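Local coordinates for Endoglucanase(Endo-1,4-beta-glucanase)protein (Pseudomonas stutzeri, PDB 6R2J) that probably hydrolyses internal beta-1,4-glucosidic bonds of cellulose as a family 5 endoglucanase, and binds cellobiose in its pocket, at residues Lys93-Met98 with Gly138-Asn143; Gly154-Ala159 with Phe192-Pro197; Gln169-Ile174 with Arg200-Ala205; Cys277-Tyr282 with Thr319-Thr324. All blocks are in the same frame, centred on the assembly; numbering follows the deposited sequence.

Contact 1. Residues Lys93-Met98 with Gly138-Asn143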
loop_
_atom_site.group_PDB
_atom_site.type_symbol
_atom_site.label_atom_id
_atom_site.label_comp_id
_atom_site.label_asym_id
_atom_site.label_seq_id
_atom_site.Cartn_x
_atom_site.Cartn_y
_atom_site.Cartn_z
ATOM N N LYS A 93 -8.942 0.386 -9.485
ATOM C CA LYS A 93 -7.762 -0.427 -9.755
ATOM C C LYS A 93 -7.020 -0.661 -8.443
ATOM O O LYS A 93 -6.997 0.196 -7.553
ATOM C CB LYS A 93 -6.877 0.195 -10.834
ATOM C CG LYS A 93 -7.624 0.379 -12.173
ATOM C CD LYS A 93 -6.695 0.848 -13.293
ATOM C CE LYS A 93 -7.478 1.121 -14.573
ATOM N NZ LYS A 93 -6.674 1.737 -15.680
ATOM N N VAL A 94 -6.439 -1.845 -8.322
ATOM C CA VAL A 94 -5.980 -2.359 -7.040
ATOM C C VAL A 94 -4.473 -2.559 -7.052
ATOM O O VAL A 94 -3.903 -3.064 -8.022
ATOM C CB VAL A 94 -6.702 -3.685 -6.705
ATOM C CG1 VAL A 94 -6.163 -4.305 -5.429
ATOM C CG2 VAL A 94 -8.223 -3.449 -6.652
ATOM N N ILE A 95 -3.846 -2.198 -5.941
ATOM C CA ILE A 95 -2.461 -2.540 -5.652
ATOM C C ILE A 95 -2.505 -3.748 -4.727
ATOM O O ILE A 95 -2.882 -3.641 -3.556
ATOM C CB ILE A 95 -1.707 -1.349 -5.024
ATOM C CG1 ILE A 95 -1.796 -0.116 -5.962
ATOM C CG2 ILE A 95 -0.205 -1.645 -4.737
ATOM C CD1 ILE A 95 -1.087 1.100 -5.469
ATOM N N LEU A 96 -2.107 -4.898 -5.258
ATOM C CA LEU A 96 -1.935 -6.080 -4.427
ATOM C C LEU A 96 -0.656 -5.964 -3.605
ATOM O O LEU A 96 0.432 -5.778 -4.150
ATOM C CB LEU A 96 -1.902 -7.349 -5.273
ATOM C CG LEU A 96 -3.230 -7.640 -5.977
ATOM C CD1 LEU A 96 -3.090 -8.951 -6.734
ATOM C CD2 LEU A 96 -4.396 -7.697 -5.023
ATOM N N ASP A 97 -0.783 -6.080 -2.287
ATOM C CA ASP A 97 0.309 -5.790 -1.365
ATOM C C ASP A 97 0.623 -7.069 -0.620
ATOM O O ASP A 97 -0.199 -7.528 0.186
ATOM C CB ASP A 97 -0.150 -4.694 -0.398
ATOM C CG ASP A 97 0.562 -4.730 0.958
ATOM O OD1 ASP A 97 1.786 -5.107 1.019
ATOM O OD2 ASP A 97 -0.205 -4.439 1.953
ATOM N N MET A 98 1.809 -7.641 -0.870
ATOM C CA MET A 98 2.283 -8.788 -0.092
ATOM C C MET A 98 2.768 -8.249 1.257
ATOM O O MET A 98 3.868 -7.703 1.378
ATOM C CB MET A 98 3.384 -9.551 -0.818
ATOM C CG MET A 98 3.969 -10.674 0.023
ATOM S SD MET A 98 5.133 -11.765 -0.847
ATOM C CE MET A 98 4.116 -12.587 -2.078
ATOM N N GLY A 138 -1.168 -2.751 -9.882
ATOM C CA GLY A 138 0.208 -3.183 -9.754
ATOM C C GLY A 138 0.449 -4.010 -8.508
ATOM O O GLY A 138 -0.479 -4.391 -7.783
ATOM N N TYR A 139 1.739 -4.305 -8.311
ATOM C CA TYR A 139 2.201 -5.235 -7.282
ATOM C C TYR A 139 3.085 -4.491 -6.286
ATOM O O TYR A 139 4.204 -4.083 -6.618
ATOM C CB TYR A 139 3.002 -6.419 -7.852
ATOM C CG TYR A 139 2.241 -7.312 -8.787
ATOM C CD1 TYR A 139 0.972 -7.774 -8.443
ATOM C CD2 TYR A 139 2.784 -7.697 -9.998
ATOM C CE1 TYR A 139 0.274 -8.571 -9.264
ATOM C CE2 TYR A 139 2.072 -8.518 -10.861
ATOM C CZ TYR A 139 0.810 -8.950 -10.482
ATOM O OH TYR A 139 0.057 -9.764 -11.309
ATOM N N ASP A 140 2.606 -4.372 -5.056
ATOM C CA ASP A 140 3.394 -3.883 -3.928
ATOM C C ASP A 140 4.047 -5.145 -3.373
ATOM O O ASP A 140 3.463 -5.895 -2.590
ATOM C CB ASP A 140 2.452 -3.159 -2.975
ATOM C CG ASP A 140 3.167 -2.422 -1.869
ATOM O OD1 ASP A 140 4.361 -2.730 -1.589
ATOM O OD2 ASP A 140 2.487 -1.552 -1.258
ATOM N N ILE A 141 5.256 -5.420 -3.875
ATOM C CA ILE A 141 5.870 -6.721 -3.654
ATOM C C ILE A 141 6.241 -6.985 -2.196
ATOM O O ILE A 141 6.424 -8.143 -1.813
ATOM C CB ILE A 141 7.080 -6.917 -4.593
ATOM C CG1 ILE A 141 8.172 -5.876 -4.362
ATOM C CG2 ILE A 141 6.666 -6.831 -6.053
ATOM C CD1 ILE A 141 9.488 -6.185 -5.047
ATOM N N MET A 142 6.334 -5.963 -1.349
ATOM C CA MET A 142 6.561 -6.228 0.068
ATOM C C MET A 142 6.169 -5.018 0.899
ATOM O O MET A 142 6.653 -3.925 0.644
ATOM C CB MET A 142 8.041 -6.540 0.340
ATOM C CG MET A 142 8.384 -6.939 1.771
ATOM S SD MET A 142 7.419 -8.360 2.302
ATOM C CE MET A 142 7.772 -9.548 1.015
ATOM N N ASN A 143 5.390 -5.253 1.944
ATOM C CA ASN A 143 5.066 -4.250 2.947
ATOM C C ASN A 143 6.139 -4.155 4.042
ATOM O O ASN A 143 6.542 -5.160 4.656
ATOM C CB ASN A 143 3.691 -4.578 3.560
ATOM C CG ASN A 143 3.265 -3.601 4.667
ATOM O OD1 ASN A 143 2.879 -2.486 4.367
ATOM N ND2 ASN A 143 3.338 -4.025 5.939
#
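The carbonyl oxygen of L96 takes the backbone N of D140 at 2.7 Å, the shortest hydrogen bond between two neighbouring parallel strands of the TIM barrel, 93-98 and 136-140. M98 N donates to D140 O at 3.0 Å. These rungs mark the tight part of the contact. On the inner face of the barrel, I95 CG2 presses to 3.5 Å from D140 CB. The carboxylates of D97 and D140 also point inward, with OD1 of D97 4.3 Å from OD2 of D140. R56 makes a salt bridge with D140 and forms a longer, weak ion pair with D97, and its charge would be expected to ease the repulsion; the nearer partner of D97 is H99, through a hydrogen bond. With its CG anti to the backbone N (chi1 153°), D97 lays OD1 3.2 Å from N143 CB. The grip slackens at the start of the ladder, where G138 N reaches V94 O over a weak 3.3 Å. It is also loose on the outer face, where L96 CD1 meets the ring of Y139 near its plane, at the edge atom CE1; the L96 side chain also packs on L80 and L84 of helix 74-89. At the pocket end, the N143 amide is held by R56 and by a bound Tris molecule, probably from the crystallisation liquor. N143 directly precedes E144 of the glycan pocket, consistent with the Asn-Glu pair closing the fourth strand in this family. M98 O accepts the N143 N-H at 2.9 Å, while M98 SD sits 3.9 Å from M142 CE.

Contact 2. Residues Gly154-Ala159 with Phe192-Pro197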
loop_
_atom_site.group_PDB
_atom_site.type_symbol
_atom_site.label_atom_id
_atom_site.label_comp_id
_atom_site.label_asym_id
_atom_site.label_seq_id
_atom_site.Cartn_x
_atom_site.Cartn_y
_atom_site.Cartn_z
ATOM N N GLY A 154 18.386 -6.910 -2.459
ATOM C CA GLY A 154 18.497 -8.051 -3.346
ATOM C C GLY A 154 17.190 -8.796 -3.549
ATOM O O GLY A 154 16.949 -9.351 -4.628
ATOM N N ALA A 155 16.369 -8.882 -2.501
ATOM C CA ALA A 155 15.085 -9.572 -2.616
ATOM C C ALA A 155 14.155 -8.808 -3.539
ATOM O O ALA A 155 13.464 -9.413 -4.367
ATOM C CB ALA A 155 14.436 -9.712 -1.237
ATOM N N ALA A 156 14.152 -7.470 -3.415
ATOM C CA ALA A 156 13.305 -6.631 -4.267
ATOM C C ALA A 156 13.676 -6.773 -5.739
ATOM O O ALA A 156 12.789 -6.851 -6.603
ATOM C CB ALA A 156 13.415 -5.161 -3.855
ATOM N N GLN A 157 14.981 -6.794 -6.053
ATOM C CA GLN A 157 15.389 -7.001 -7.440
ATOM C C GLN A 157 15.075 -8.415 -7.944
ATOM O O GLN A 157 14.757 -8.597 -9.133
ATOM C CB GLN A 157 16.864 -6.664 -7.589
ATOM C CG GLN A 157 17.334 -6.567 -9.012
ATOM C CD GLN A 157 16.818 -5.319 -9.689
ATOM O OE1 GLN A 157 17.137 -4.210 -9.292
ATOM N NE2 GLN A 157 16.008 -5.495 -10.709
ATOM N N ALA A 158 15.186 -9.430 -7.087
ATOM C CA ALA A 158 14.851 -10.785 -7.513
ATOM C C ALA A 158 13.385 -10.876 -7.915
ATOM O O ALA A 158 13.062 -11.448 -8.960
ATOM C CB ALA A 158 15.216 -11.789 -6.418
ATOM N N ALA A 159 12.488 -10.268 -7.129
ATOM C CA ALA A 159 11.063 -10.313 -7.452
ATOM C C ALA A 159 10.757 -9.501 -8.703
ATOM O O ALA A 159 9.944 -9.918 -9.534
ATOM C CB ALA A 159 10.237 -9.811 -6.269
ATOM N N PHE A 192 19.232 3.589 -2.728
ATOM C CA PHE A 192 18.344 2.480 -3.024
ATOM C C PHE A 192 17.848 2.652 -4.462
ATOM O O PHE A 192 17.393 3.737 -4.854
ATOM C CB PHE A 192 17.220 2.454 -1.963
ATOM C CG PHE A 192 16.261 1.294 -2.096
ATOM C CD1 PHE A 192 16.724 0.002 -2.321
ATOM C CD2 PHE A 192 14.890 1.513 -2.021
ATOM C CE1 PHE A 192 15.838 -1.057 -2.480
ATOM C CE2 PHE A 192 13.987 0.474 -2.209
ATOM C CZ PHE A 192 14.457 -0.828 -2.426
ATOM N N LEU A 193 17.978 1.584 -5.260
ATOM C CA LEU A 193 17.601 1.659 -6.670
ATOM C C LEU A 193 17.391 0.267 -7.225
ATOM O O LEU A 193 18.341 -0.510 -7.327
ATOM C CB LEU A 193 18.689 2.361 -7.487
ATOM C CG LEU A 193 18.268 2.841 -8.884
ATOM C CD1 LEU A 193 19.377 3.720 -9.518
ATOM C CD2 LEU A 193 17.963 1.689 -9.824
ATOM N N ILE A 194 16.186 -0.006 -7.645
ATOM C CA ILE A 194 15.822 -1.254 -8.300
ATOM C C ILE A 194 15.746 -1.025 -9.804
ATOM O O ILE A 194 15.260 0.011 -10.276
ATOM C CB ILE A 194 14.480 -1.779 -7.739
ATOM C CG1 ILE A 194 14.543 -1.834 -6.208
ATOM C CG2 ILE A 194 14.128 -3.139 -8.320
ATOM C CD1 ILE A 194 15.550 -2.861 -5.689
ATOM N N ASN A 195 16.198 -2.003 -10.564
ATOM C CA ASN A 195 16.243 -1.880 -12.010
ATOM C C ASN A 195 14.951 -2.405 -12.624
ATOM O O ASN A 195 14.550 -3.552 -12.362
ATOM C CB ASN A 195 17.424 -2.681 -12.535
ATOM C CG ASN A 195 18.745 -2.154 -12.045
ATOM O OD1 ASN A 195 19.026 -0.968 -12.148
ATOM N ND2 ASN A 195 19.570 -3.045 -11.486
ATOM N N ASP A 196 14.304 -1.555 -13.418
ATOM C CA ASP A 196 13.093 -1.912 -14.149
ATOM C C ASP A 196 13.190 -1.315 -15.544
ATOM O O ASP A 196 12.930 -0.116 -15.736
ATOM C CB ASP A 196 11.801 -1.471 -13.472
ATOM C CG ASP A 196 10.559 -1.919 -14.250
ATOM O OD1 ASP A 196 10.647 -2.811 -15.112
ATOM O OD2 ASP A 196 9.469 -1.394 -13.992
ATOM N N PRO A 197 13.596 -2.106 -16.535
ATOM C CA PRO A 197 13.664 -1.587 -17.909
ATOM C C PRO A 197 12.289 -1.233 -18.475
ATOM O O PRO A 197 12.219 -0.592 -19.535
ATOM C CB PRO A 197 14.332 -2.735 -18.697
ATOM C CG PRO A 197 14.131 -3.925 -17.865
ATOM C CD PRO A 197 14.147 -3.459 -16.438
#
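Q157 turns its whole side-chain amide onto the backbone of N195. OE1 accepts the N195 N-H at 2.7 Å in a nearly straight bond (175°), and NE2 returns a hydrogen bond to N195 O at 2.9 Å. Both bonds lie in the plane of their carbonyl and use a lone pair, and N195 O is only 3° out of the amide plane of Q157; the amide thereby closes a two-bond ring with the N-H and C=O of a single residue. A bend at chi2 (72°) swings the amide off the helix surface to reach the loop. The side chains of Q157 and I194 slide past each other in opposite directions, I194 CG2 coming 3.3 Å from Q157 OE1, while I194 CD1 sits 3.6 Å from the CB of A156. One shell out, D161 of the same helix accepts a further bond from Q157 NE2. Y203 OH bonds to I194 N. The contact thus pins helix 152-166, on the outer layer of the TIM barrel, to the loop leading into strand 201-206. Because the amide's donor and acceptor are each matched by N195, Q157 has one preferred flip; these two bonds are neutral, whereas the D196-R164 salt bridge ties the same loop to the helix by charge.

Contact 3. Residues Gln169-Ile174 with Arg200-Ala205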
loop_
_atom_site.group_PDB
_atom_site.type_symbol
_atom_site.label_atom_id
_atom_site.label_comp_id
_atom_site.label_asym_id
_atom_site.label_seq_id
_atom_site.Cartn_x
_atom_site.Cartn_y
_atom_site.Cartn_z
ATOM N N GLN A 169 3.916 -4.927 -18.093
ATOM C CA GLN A 169 2.911 -3.890 -18.154
ATOM C C GLN A 169 2.434 -3.435 -16.788
ATOM O O GLN A 169 2.142 -2.251 -16.625
ATOM C CB GLN A 169 1.691 -4.298 -18.999
ATOM C CG GLN A 169 1.971 -4.645 -20.420
ATOM C CD GLN A 169 2.343 -3.453 -21.232
ATOM O OE1 GLN A 169 1.635 -2.479 -21.220
ATOM N NE2 GLN A 169 3.464 -3.505 -21.919
ATOM N N THR A 170 2.362 -4.327 -15.809
ATOM C CA THR A 170 1.893 -3.939 -14.490
ATOM C C THR A 170 2.931 -3.074 -13.778
ATOM O O THR A 170 4.142 -3.324 -13.858
ATOM C CB THR A 170 1.583 -5.205 -13.686
ATOM O OG1 THR A 170 0.915 -4.880 -12.462
ATOM C CG2 THR A 170 2.843 -5.962 -13.357
ATOM N N LEU A 171 2.436 -2.031 -13.096
ATOM C CA LEU A 171 3.249 -1.267 -12.161
ATOM C C LEU A 171 3.753 -2.155 -11.024
ATOM O O LEU A 171 3.099 -3.110 -10.600
ATOM C CB LEU A 171 2.434 -0.122 -11.559
ATOM C CG LEU A 171 1.943 0.922 -12.559
ATOM C CD1 LEU A 171 1.135 1.980 -11.868
ATOM C CD2 LEU A 171 3.103 1.526 -13.317
ATOM N N ILE A 172 4.925 -1.804 -10.511
ATOM C CA ILE A 172 5.489 -2.455 -9.333
ATOM C C ILE A 172 5.850 -1.365 -8.337
ATOM O O ILE A 172 6.499 -0.375 -8.709
ATOM C CB ILE A 172 6.729 -3.315 -9.654
ATOM C CG1 ILE A 172 6.363 -4.486 -10.562
ATOM C CG2 ILE A 172 7.408 -3.788 -8.306
ATOM C CD1 ILE A 172 7.582 -5.153 -11.220
ATOM N N PHE A 173 5.449 -1.572 -7.070
ATOM C CA PHE A 173 5.665 -0.645 -5.967
ATOM C C PHE A 173 6.746 -1.182 -5.037
ATOM O O PHE A 173 6.661 -2.321 -4.534
ATOM C CB PHE A 173 4.342 -0.379 -5.249
ATOM C CG PHE A 173 3.304 0.249 -6.171
ATOM C CD1 PHE A 173 2.605 -0.512 -7.084
ATOM C CD2 PHE A 173 3.051 1.616 -6.144
ATOM C CE1 PHE A 173 1.697 0.070 -7.928
ATOM C CE2 PHE A 173 2.101 2.189 -6.986
ATOM C CZ PHE A 173 1.456 1.415 -7.870
ATOM N N ILE A 174 7.767 -0.353 -4.837
ATOM C CA ILE A 174 8.950 -0.710 -4.076
ATOM C C ILE A 174 8.954 0.093 -2.775
ATOM O O ILE A 174 9.070 1.325 -2.783
ATOM C CB ILE A 174 10.239 -0.474 -4.886
ATOM C CG1 ILE A 174 10.185 -1.187 -6.248
ATOM C CG2 ILE A 174 11.488 -0.932 -4.071
ATOM C CD1 ILE A 174 10.118 -2.700 -6.192
ATOM N N ARG A 200 8.248 1.072 -15.126
ATOM C CA ARG A 200 6.946 0.987 -14.481
ATOM C C ARG A 200 7.107 0.622 -13.033
ATOM O O ARG A 200 6.498 -0.318 -12.522
ATOM C CB ARG A 200 6.008 0.050 -15.202
ATOM C CG ARG A 200 5.416 0.672 -16.460
ATOM C CD ARG A 200 4.503 -0.381 -17.086
ATOM N NE ARG A 200 3.730 0.158 -18.217
ATOM C CZ ARG A 200 4.169 0.384 -19.448
ATOM N NH1 ARG A 200 5.429 0.177 -19.680
ATOM N NH2 ARG A 200 3.339 0.903 -20.383
ATOM N N LEU A 201 7.952 1.384 -12.353
ATOM C CA LEU A 201 8.239 1.201 -10.937
ATOM C C LEU A 201 7.929 2.497 -10.205
ATOM O O LEU A 201 8.204 3.592 -10.723
ATOM C CB LEU A 201 9.725 0.904 -10.761
ATOM C CG LEU A 201 10.295 0.203 -9.534
ATOM C CD1 LEU A 201 11.274 -0.805 -10.038
ATOM C CD2 LEU A 201 10.895 1.293 -8.683
ATOM N N ILE A 202 7.378 2.361 -8.995
ATOM C CA ILE A 202 7.088 3.495 -8.120
ATOM C C ILE A 202 7.563 3.128 -6.718
ATOM O O ILE A 202 7.402 1.992 -6.268
ATOM C CB ILE A 202 5.591 3.888 -8.151
ATOM C CG1 ILE A 202 5.226 4.258 -9.598
ATOM C CG2 ILE A 202 5.316 4.995 -7.174
ATOM C CD1 ILE A 202 3.703 4.228 -9.897
ATOM N N TYR A 203 8.141 4.108 -6.031
ATOM C CA TYR A 203 8.651 3.933 -4.676
ATOM C C TYR A 203 7.595 4.385 -3.695
ATOM O O TYR A 203 6.806 5.286 -3.974
ATOM C CB TYR A 203 9.944 4.691 -4.465
ATOM C CG TYR A 203 11.041 4.066 -5.272
ATOM C CD1 TYR A 203 11.249 4.453 -6.590
ATOM C CD2 TYR A 203 11.835 3.042 -4.739
ATOM C CE1 TYR A 203 12.242 3.881 -7.347
ATOM C CE2 TYR A 203 12.857 2.473 -5.486
ATOM C CZ TYR A 203 13.055 2.896 -6.795
ATOM O OH TYR A 203 14.062 2.355 -7.572
ATOM N N GLU A 204 7.542 3.712 -2.566
ATOM C CA GLU A 204 6.385 3.815 -1.698
ATOM C C GLU A 204 6.877 3.818 -0.268
ATOM O O GLU A 204 7.598 2.901 0.142
ATOM C CB GLU A 204 5.441 2.620 -1.829
ATOM C CG GLU A 204 4.500 2.530 -0.626
ATOM C CD GLU A 204 3.552 1.327 -0.711
ATOM O OE1 GLU A 204 3.625 0.535 -1.693
ATOM O OE2 GLU A 204 2.748 1.168 0.225
ATOM N N ALA A 205 6.423 4.816 0.490
ATOM C CA ALA A 205 6.712 4.976 1.905
ATOM C C ALA A 205 5.396 5.098 2.661
ATOM O O ALA A 205 4.334 5.369 2.076
ATOM C CB ALA A 205 7.537 6.240 2.197
#
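I202 O is gripped by two donors of the neighbouring strand: I174 N, 2.8 Å away in a bond bent little at the hydrogen, and the CA-H of F173, whose CA lies 3.2 Å from it. The pattern repeats in both directions. I172 O takes the N-H of I202 together with the CA-H of L201, and I174 O takes E204 N at 2.8 Å, although this last donor stands 37° above the carbonyl plane. The side chains alternate between two faces. F173 and I202 run side by side, CE2 of F173 meeting CD1 of I202 at 3.9 Å, with F249 beyond them. In this TIM barrel, strands 171-175 and 201-206 are adjacent and parallel, so that these residues look into the core of the barrel, while I172, I174, L201 and Y203 look outward to the surrounding helices. There I174 CG1, anti to the carbonyl carbon (chi1 -54°), wedges 3.5 Å from L201 CD2. The CB of I174 lies 3.9 Å from CD2 of the Y203 ring, which in turn packs edge-to-face on W240. At the pocket end, the carboxylate of E204 passes F173, OE1 standing 3.7 Å from its CB, and bonds through OE2 to H206 of the glycan pocket. The opposite end is more exposed to solvent: R200 stretches out along Q169, its CD against the backbone O of that residue, and the amide oxygen OE1 of Q169 lies over one face of the guanidinium, the two planes 47° apart.

Contact 4. Residues Cys277-Tyr282 with Thr319-Thr324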
loop_
_atom_site.group_PDB
_atom_site.type_symbol
_atom_site.label_atom_id
_atom_site.label_comp_id
_atom_site.label_asym_id
_atom_site.label_seq_id
_atom_site.Cartn_x
_atom_site.Cartn_y
_atom_site.Cartn_z
ATOM N N CYS A 277 1.408 15.887 -6.994
ATOM C CA CYS A 277 0.701 14.809 -7.747
ATOM C C CYS A 277 1.158 13.426 -7.248
ATOM O O CYS A 277 1.375 12.542 -8.087
ATOM C CB CYS A 277 0.944 14.910 -9.250
ATOM S SG CYS A 277 0.295 16.413 -10.031
ATOM N N VAL A 278 1.274 13.239 -5.929
ATOM C CA VAL A 278 1.751 11.996 -5.317
ATOM C C VAL A 278 0.532 11.278 -4.722
ATOM O O VAL A 278 -0.194 11.890 -3.921
ATOM C CB VAL A 278 2.823 12.248 -4.243
ATOM C CG1 VAL A 278 2.985 11.034 -3.378
ATOM C CG2 VAL A 278 4.137 12.657 -4.917
ATOM N N PRO A 279 0.240 10.051 -5.150
ATOM C CA PRO A 279 -0.916 9.335 -4.613
ATOM C C PRO A 279 -0.628 8.777 -3.221
ATOM O O PRO A 279 0.507 8.766 -2.726
ATOM C CB PRO A 279 -1.160 8.234 -5.648
ATOM C CG PRO A 279 0.214 7.965 -6.272
ATOM C CD PRO A 279 0.948 9.302 -6.215
ATOM N N SER A 280 -1.705 8.328 -2.578
ATOM C CA SER A 280 -1.658 7.886 -1.197
ATOM C C SER A 280 -2.758 6.864 -0.987
ATOM O O SER A 280 -3.701 6.785 -1.770
ATOM C CB SER A 280 -1.927 9.054 -0.243
ATOM O OG SER A 280 -3.302 9.447 -0.267
ATOM N N ALA A 281 -2.654 6.104 0.099
ATOM C CA ALA A 281 -3.714 5.189 0.501
ATOM C C ALA A 281 -3.897 5.302 2.006
ATOM O O ALA A 281 -2.946 5.135 2.774
ATOM C CB ALA A 281 -3.409 3.746 0.065
ATOM N N TYR A 282 -5.119 5.652 2.400
ATOM C CA TYR A 282 -5.489 5.750 3.795
ATOM C C TYR A 282 -5.523 4.374 4.433
ATOM O O TYR A 282 -6.001 3.423 3.828
ATOM C CB TYR A 282 -6.892 6.371 3.902
ATOM C CG TYR A 282 -7.257 6.637 5.334
ATOM C CD1 TYR A 282 -6.885 7.807 5.923
ATOM C CD2 TYR A 282 -7.912 5.697 6.105
ATOM C CE1 TYR A 282 -7.173 8.062 7.205
ATOM C CE2 TYR A 282 -8.166 5.926 7.400
ATOM C CZ TYR A 282 -7.790 7.124 7.949
ATOM O OH TYR A 282 -8.004 7.397 9.262
ATOM N N THR A 319 -1.686 14.946 -14.678
ATOM C CA THR A 319 -1.688 13.967 -15.755
ATOM C C THR A 319 -0.631 12.878 -15.597
ATOM O O THR A 319 -0.733 11.833 -16.250
ATOM C CB THR A 319 -1.532 14.667 -17.118
ATOM O OG1 THR A 319 -0.552 15.707 -17.049
ATOM C CG2 THR A 319 -2.841 15.290 -17.554
ATOM N N ALA A 320 0.344 13.059 -14.711
ATOM C CA ALA A 320 1.324 12.021 -14.431
ATOM C C ALA A 320 1.556 11.898 -12.931
ATOM O O ALA A 320 1.403 12.858 -12.169
ATOM C CB ALA A 320 2.662 12.299 -15.141
ATOM N N ILE A 321 1.926 10.682 -12.519
ATOM C CA ILE A 321 2.341 10.438 -11.144
ATOM C C ILE A 321 3.641 11.183 -10.892
ATOM O O ILE A 321 4.573 11.125 -11.710
ATOM C CB ILE A 321 2.452 8.928 -10.856
ATOM C CG1 ILE A 321 1.058 8.322 -11.097
ATOM C CG2 ILE A 321 2.981 8.706 -9.443
ATOM C CD1 ILE A 321 -0.056 8.852 -10.141
ATOM N N GLY A 322 3.677 11.949 -9.793
ATOM C CA GLY A 322 4.861 12.674 -9.403
ATOM C C GLY A 322 5.614 11.948 -8.312
ATOM O O GLY A 322 5.404 10.752 -8.084
ATOM N N PRO A 323 6.490 12.687 -7.584
ATOM C CA PRO A 323 6.736 14.135 -7.812
ATOM C C PRO A 323 7.508 14.489 -9.114
ATOM O O PRO A 323 8.034 13.607 -9.817
ATOM C CB PRO A 323 7.525 14.565 -6.557
ATOM C CG PRO A 323 8.304 13.311 -6.212
ATOM C CD PRO A 323 7.358 12.143 -6.521
ATOM N N THR A 324 7.530 15.789 -9.416
ATOM C CA THR A 324 8.211 16.266 -10.607
ATOM C C THR A 324 9.705 16.333 -10.305
ATOM O O THR A 324 10.105 17.074 -9.399
ATOM C CB THR A 324 7.674 17.634 -10.977
ATOM O OG1 THR A 324 7.650 18.465 -9.811
ATOM C CG2 THR A 324 6.265 17.492 -11.510
#
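C277 meets the tail 319-324 and the residue just ahead of it through CB, SG and its backbone O. Its CB sits 3.6 Å from A320 O. One bond further, SG, lying beside the backbone N (chi1 -64°), ends in the disulfide to C318, which links the two parts covalently next to the contact. The backbone adds its own tie: C277 O accepts the N-H of G322 at 2.9 Å. That bond is close to straight at the hydrogen (168°), yet its donor lies well above the carbonyl plane. Beside it, V278 CG2 leans on the CD of P323 at 3.6 Å; P323 follows a cis peptide bond and is backed by I238 and L241 of helix 229-244. P279 and I321 cross at about a right angle, CG2 of I321 reaching P279 CD at 3.9 Å and CD1 of I321 touching P279 CG at 4.0 Å. W3 flanks both residues. Apolar pairs thus accompany a single backbone bond. Beyond P279 the chain turns into strand 280-285, which bonds to residues L13 and G15 on one side and to L250 on the other. C277, with its positive phi and two bonds back into the last turn, ends helix 260-276 in a Schellman motif, the turn from that helix into the eighth strand, 280-285, of the TIM barrel.

How the contacts relate
Contacts 1 and 3 form the buried core, both being parallel strand pairs of the one sheet and joined directly, since strands 136-140 and 171-175 are neighbours: Y139 O probably accepts F173 N. Their ladders of backbone bonds carry acidic groups toward the pocket, D140 lying next to E204. Contact 2 lies further out and depends on a side-chain amide, yet Y203 OH and I174 reach its loop from contact 3, and I141 of contact 1 packs on its helix. Contact 4, about 21 Å from contact 2 between centres, touches none of the others; a disulfide, one backbone bond and prolines hold the tail against the turn that leads into strand 280-285.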